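Local coordinates for predicted flavin-nucleotide-binding protein from COG3576 family structurally related to pyridoxine 5'-phosphate oxidase (Lactobacillus delbrueckii subsp. bulgaricus, PDB 2HTD) that probably binds a flavin nucleotide and is related in structure to pyridoxine 5'-phosphate oxidase, its own reaction being unknown, at residues L43-A48 with R84-A89; L104-V109 with N134-F139. One frame throughout, in Å; residues are numbered along the deposited sequence.

Contact 1: residues L43-A48 with R84-A89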
loop_
_atom_site.group_PDB
_atom_site.type_symbol
_atom_site.label_atom_id
_atom_site.label_comp_id
_atom_site.label_asym_id
_atom_site.label_seq_id
_atom_site.Cartn_x
_atom_site.Cartn_y
_atom_site.Cartn_z
ATOM N N LEU B 43 4.048 -0.446 -2.489
ATOM C CA LEU B 43 4.805 -1.157 -1.477
ATOM C C LEU B 43 4.487 -0.611 -0.099
ATOM O O LEU B 43 4.369 0.588 0.081
ATOM C CB LEU B 43 6.296 -1.001 -1.783
ATOM C CG LEU B 43 7.463 -1.422 -0.927
ATOM C CD1 LEU B 43 8.680 -1.460 -1.835
ATOM C CD2 LEU B 43 7.710 -0.457 0.218
ATOM N N ALA B 44 4.421 -1.509 0.879
ATOM C CA ALA B 44 4.099 -1.164 2.250
ATOM C C ALA B 44 5.139 -1.754 3.166
ATOM O O ALA B 44 5.620 -2.873 2.927
ATOM C CB ALA B 44 2.703 -1.675 2.638
ATOM N N THR B 45 5.494 -0.981 4.189
ATOM C CA THR B 45 6.461 -1.345 5.222
ATOM C C THR B 45 5.890 -0.936 6.566
ATOM O O THR B 45 4.837 -0.302 6.649
ATOM C CB THR B 45 7.835 -0.646 5.008
ATOM O OG1 THR B 45 7.698 0.773 5.153
ATOM C CG2 THR B 45 8.440 -1.003 3.647
ATOM N N VAL B 46 6.610 -1.288 7.628
ATOM C CA VAL B 46 6.163 -1.055 8.992
ATOM C C VAL B 46 7.201 -0.216 9.693
ATOM O O VAL B 46 8.405 -0.517 9.665
ATOM C CB VAL B 46 6.034 -2.380 9.715
ATOM C CG1 VAL B 46 5.506 -2.182 11.085
ATOM C CG2 VAL B 46 5.155 -3.350 8.940
ATOM N N ASP B 47 6.741 0.849 10.330
ATOM C CA ASP B 47 7.626 1.792 10.985
ATOM C C ASP B 47 7.967 1.361 12.381
ATOM O O ASP B 47 7.609 0.264 12.848
ATOM C CB ASP B 47 7.074 3.233 10.925
ATOM C CG ASP B 47 5.876 3.470 11.826
ATOM O OD1 ASP B 47 5.688 2.760 12.839
ATOM O OD2 ASP B 47 5.118 4.423 11.502
ATOM N N ALA B 48 8.726 2.213 13.061
ATOM C CA ALA B 48 9.269 1.853 14.342
ATOM C C ALA B 48 8.210 1.681 15.446
ATOM O O ALA B 48 8.479 1.050 16.464
ATOM C CB ALA B 48 10.307 2.895 14.766
ATOM N N ARG B 84 15.642 -1.270 9.177
ATOM C CA ARG B 84 15.366 -1.598 10.575
ATOM C C ARG B 84 14.739 -2.987 10.738
ATOM O O ARG B 84 14.464 -3.412 11.857
ATOM C CB ARG B 84 14.425 -0.540 11.151
ATOM C CG ARG B 84 14.238 -0.543 12.632
ATOM C CD ARG B 84 13.170 0.466 13.029
ATOM N NE ARG B 84 13.528 1.841 12.657
ATOM C CZ ARG B 84 12.888 2.599 11.758
ATOM N NH1 ARG B 84 11.815 2.159 11.100
ATOM N NH2 ARG B 84 13.323 3.836 11.523
ATOM N N GLY B 85 14.519 -3.685 9.635
ATOM C CA GLY B 85 14.054 -5.076 9.661
ATOM C C GLY B 85 12.645 -5.348 9.191
ATOM O O GLY B 85 12.178 -6.507 9.229
ATOM N N SER B 86 11.954 -4.314 8.735
ATOM C CA SER B 86 10.588 -4.520 8.259
ATOM C C SER B 86 10.492 -5.548 7.137
ATOM O O SER B 86 11.296 -5.537 6.196
ATOM C CB SER B 86 9.983 -3.231 7.720
ATOM O OG SER B 86 8.614 -3.406 7.445
ATOM N N LYS B 87 9.439 -6.366 7.172
ATOM C CA LYS B 87 9.005 -7.067 5.972
ATOM C C LYS B 87 8.275 -6.097 5.032
ATOM O O LYS B 87 8.033 -4.954 5.391
ATOM C CB LYS B 87 8.113 -8.276 6.311
ATOM C CG LYS B 87 8.807 -9.449 7.014
ATOM C CD LYS B 87 7.847 -10.691 7.037
ATOM C CE LYS B 87 8.246 -11.742 8.060
ATOM N NZ LYS B 87 7.084 -12.625 8.499
ATOM N N VAL B 88 8.040 -6.547 3.798
ATOM C CA VAL B 88 7.549 -5.695 2.747
ATOM C C VAL B 88 6.338 -6.391 2.138
ATOM O O VAL B 88 6.370 -7.601 1.858
ATOM C CB VAL B 88 8.590 -5.427 1.630
ATOM C CG1 VAL B 88 8.048 -4.417 0.600
ATOM C CG2 VAL B 88 9.912 -4.927 2.237
ATOM N N ALA B 89 5.265 -5.630 1.982
ATOM C CA ALA B 89 4.101 -6.087 1.212
ATOM C C ALA B 89 4.065 -5.300 -0.101
ATOM O O ALA B 89 4.325 -4.088 -0.132
ATOM C CB ALA B 89 2.794 -5.867 1.980
HETATM O O HOH W 1 10.691 -0.658 11.318
#

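Contact 2: residues L104-V109 with N134-F139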
loop_
_atom_site.group_PDB
_atom_site.type_symbol
_atom_site.label_atom_id
_atom_site.label_comp_id
_atom_site.label_asym_id
_atom_site.label_seq_id
_atom_site.Cartn_x
_atom_site.Cartn_y
_atom_site.Cartn_z
ATOM N N LEU B 104 3.781 -10.923 0.342
ATOM C CA LEU B 104 4.550 -10.599 1.548
ATOM C C LEU B 104 5.954 -11.117 1.249
ATOM O O LEU B 104 6.120 -12.261 0.810
ATOM C CB LEU B 104 3.968 -11.295 2.806
ATOM C CG LEU B 104 4.691 -11.036 4.124
ATOM C CD1 LEU B 104 4.633 -9.548 4.494
ATOM C CD2 LEU B 104 4.080 -11.889 5.231
ATOM N N ALA B 105 6.956 -10.267 1.494
ATOM C CA ALA B 105 8.344 -10.584 1.148
ATOM C C ALA B 105 9.300 -10.114 2.235
ATOM O O ALA B 105 9.004 -9.202 3.020
ATOM C CB ALA B 105 8.720 -9.930 -0.167
ATOM N N THR B 106 10.468 -10.742 2.259
ATOM C CA THR B 106 11.584 -10.245 3.037
ATOM C C THR B 106 12.540 -9.550 2.082
ATOM O O THR B 106 12.658 -9.958 0.949
ATOM C CB THR B 106 12.293 -11.403 3.773
ATOM O OG1 THR B 106 12.771 -12.318 2.813
ATOM C CG2 THR B 106 11.352 -12.128 4.701
ATOM N N ALA B 107 13.203 -8.495 2.553
ATOM C CA ALA B 107 14.055 -7.661 1.740
ATOM C C ALA B 107 15.509 -8.013 1.938
ATOM O O ALA B 107 15.929 -8.340 3.048
ATOM C CB ALA B 107 13.862 -6.208 2.111
ATOM N N GLU B 108 16.263 -7.955 0.847
ATOM C CA GLU B 108 17.718 -8.175 0.836
ATOM C C GLU B 108 18.275 -6.948 0.137
ATOM O O GLU B 108 18.048 -6.748 -1.057
ATOM C CB GLU B 108 18.009 -9.488 0.088
ATOM C CG GLU B 108 19.419 -9.719 -0.474
ATOM C CD GLU B 108 19.493 -10.933 -1.445
ATOM O OE1 GLU B 108 19.360 -12.066 -0.940
ATOM O OE2 GLU B 108 19.699 -10.764 -2.689
ATOM N N VAL B 109 18.948 -6.076 0.879
ATOM C CA VAL B 109 19.381 -4.813 0.313
ATOM C C VAL B 109 20.853 -4.841 -0.074
ATOM O O VAL B 109 21.694 -5.255 0.727
ATOM C CB VAL B 109 19.169 -3.656 1.304
ATOM C CG1 VAL B 109 19.647 -2.335 0.716
ATOM C CG2 VAL B 109 17.697 -3.567 1.732
ATOM N N ASN B 134 12.288 -11.388 -1.487
ATOM C CA ASN B 134 12.087 -12.816 -1.473
ATOM C C ASN B 134 10.669 -13.070 -1.028
ATOM O O ASN B 134 10.297 -12.839 0.125
ATOM C CB ASN B 134 13.052 -13.521 -0.516
ATOM C CG ASN B 134 14.498 -13.050 -0.662
ATOM O OD1 ASN B 134 14.959 -12.724 -1.758
ATOM N ND2 ASN B 134 15.210 -12.986 0.461
ATOM N N ILE B 135 9.862 -13.535 -1.968
ATOM C CA ILE B 135 8.476 -13.760 -1.703
ATOM C C ILE B 135 8.300 -14.886 -0.704
ATOM O O ILE B 135 8.863 -15.991 -0.862
ATOM C CB ILE B 135 7.714 -14.087 -3.015
ATOM C CG1 ILE B 135 7.754 -12.850 -3.930
ATOM C CG2 ILE B 135 6.274 -14.473 -2.688
ATOM C CD1 ILE B 135 7.185 -13.057 -5.306
ATOM N N GLU B 136 7.553 -14.597 0.348
ATOM C CA GLU B 136 7.182 -15.579 1.359
ATOM C C GLU B 136 5.786 -16.132 1.143
ATOM O O GLU B 136 5.529 -17.311 1.397
ATOM C CB GLU B 136 7.203 -14.940 2.748
ATOM C CG GLU B 136 8.550 -14.575 3.258
ATOM C CD GLU B 136 8.497 -14.177 4.743
ATOM O OE1 GLU B 136 7.415 -13.735 5.218
ATOM O OE2 GLU B 136 9.522 -14.351 5.432
ATOM N N GLU B 137 4.867 -15.261 0.739
ATOM C CA GLU B 137 3.496 -15.657 0.526
ATOM C C GLU B 137 2.883 -14.800 -0.564
ATOM O O GLU B 137 3.202 -13.630 -0.686
ATOM C CB GLU B 137 2.703 -15.447 1.823
ATOM C CG GLU B 137 1.359 -16.125 1.833
ATOM C CD GLU B 137 1.459 -17.623 1.540
ATOM O OE1 GLU B 137 2.198 -18.333 2.276
ATOM O OE2 GLU B 137 0.832 -18.056 0.544
ATOM N N VAL B 138 1.962 -15.407 -1.288
ATOM C CA VAL B 138 1.164 -14.745 -2.320
ATOM C C VAL B 138 -0.300 -14.787 -1.912
ATOM O O VAL B 138 -0.774 -15.803 -1.391
ATOM C CB VAL B 138 1.303 -15.439 -3.696
ATOM C CG1 VAL B 138 0.601 -14.581 -4.807
ATOM C CG2 VAL B 138 2.777 -15.656 -4.079
ATOM N N PHE B 139 -1.002 -13.689 -2.200
ATOM C CA PHE B 139 -2.406 -13.534 -1.919
ATOM C C PHE B 139 -3.099 -13.087 -3.186
ATOM O O PHE B 139 -2.571 -12.251 -3.912
ATOM C CB PHE B 139 -2.607 -12.492 -0.811
ATOM C CG PHE B 139 -1.757 -12.729 0.428
ATOM C CD1 PHE B 139 -0.420 -12.389 0.450
ATOM C CD2 PHE B 139 -2.320 -13.245 1.590
ATOM C CE1 PHE B 139 0.380 -12.574 1.594
ATOM C CE2 PHE B 139 -1.534 -13.462 2.732
ATOM C CZ PHE B 139 -0.180 -13.120 2.734
HETATM O O HOH W 2 14.961 -14.341 3.176
#

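Contact 1: residues L43-A48 with R84-A89
Ala44 and Ala89 form an antiparallel hydrogen-bonded pair: Ala44 N gives to Ala89 O at 2.8 Å, and Ala89 N returns the bond to Ala44 O at 2.9 Å (N-H...O angle 165°). End to end the segments run 146° apart, and toward Arg84 they diverge. There Ser86 OG takes the place the register would give Lys87 O: it accepts the Val46 N-H at 2.9 Å and donates to a lone pair of Lys87 O at 2.6 Å. A chi1 of -172°, with OG opposite the Ser86 N, swings the hydroxyl across to strand 41-46. With an alanine here, the Val46 N-H would probably lose its acceptor and Lys87 O its hydroxyl donor, and a gap would open beside Val46 CB. Leu43 CG presses on Val88 CG1 at 3.4 Å, tighter than usual for two carbons. At the diverging end Ala48 CB lies over one face of the Arg84 guanidinium, offset to its rim, and a water in that group's plane joins Arg84 NH1 to Val46 O; NH1 also bonds Asn81. Gly85 closes helix 77-83 in a Schellman motif, and the turn leads into strand 88-94, paired with strand 41-46 in the antiparallel sheet of a pyridoxamine 5'-phosphate oxidase-like fold.

Contact 2: residues L104-V109 with N134-F139
A classic beta bulge interrupts the antiparallel pairing of strands 99-110 and 129-139, with Glu136 and Glu137 both set opposite Leu104. The evidence is in the bonds: Leu104 O accepts from Glu136 N at 2.8 Å, in the carbonyl plane, and from Glu137 N at 3.3 Å, with that donor tilted 16° from the plane. Leu104 N completes the bulge by giving to Glu137 O. Beyond the bulge Ala105 faces Ile135 as a non-hydrogen-bonded pair, their CA atoms 4.3 Å apart, and Thr106 and Asn134 exchange two backbone bonds, the one from Asn134 N to Thr106 O with an N-H...O angle of 172°. The short segments' axes run 157° apart.

At the bulge the Glu136 side chain sets out toward segment 104-109 and crosses that of Thr106 at about a right angle. CG sits beside the Glu136 backbone N and the chain runs extended beyond it, which brings OE1 to Leu104 CD2 at 3.8 Å. The same OE1 has a long, weak ion pair with Lys87. The Phe139 ring turns an edge to the strand: Leu104 N lies in the ring plane, and CE1 meets Leu104 CB at 4.0 Å. Phe139 also makes a cation-pi contact with Arg102. At the Asn134 end a water spans the two side chains, 3.0 Å from Thr106 OG1 and accepting from Asn134 ND2 at the same distance.

In the fold
The centres of contacts 1 and 2 lie about 11 Å apart in one antiparallel sheet, where strands 41-46, 88-94, 99-110 and 129-139 are successive neighbours. Along the chain they come in series, contact 1 closing before contact 2 opens. Strands 88-94 and 99-110, consecutive in sequence, join them: Val88 O lies 2.8 Å from Ala105 N, a probable hydrogen bond, so the pairing continues from one contact to the other. Both contacts also touch the second subunit, in part through Pro52 of that chain, which packs on Ala89 and Leu104. These inner strands thus build the sheet and contribute to the dimer interface, as in the split-barrel dimers of the pyridoxamine 5'-phosphate oxidase family.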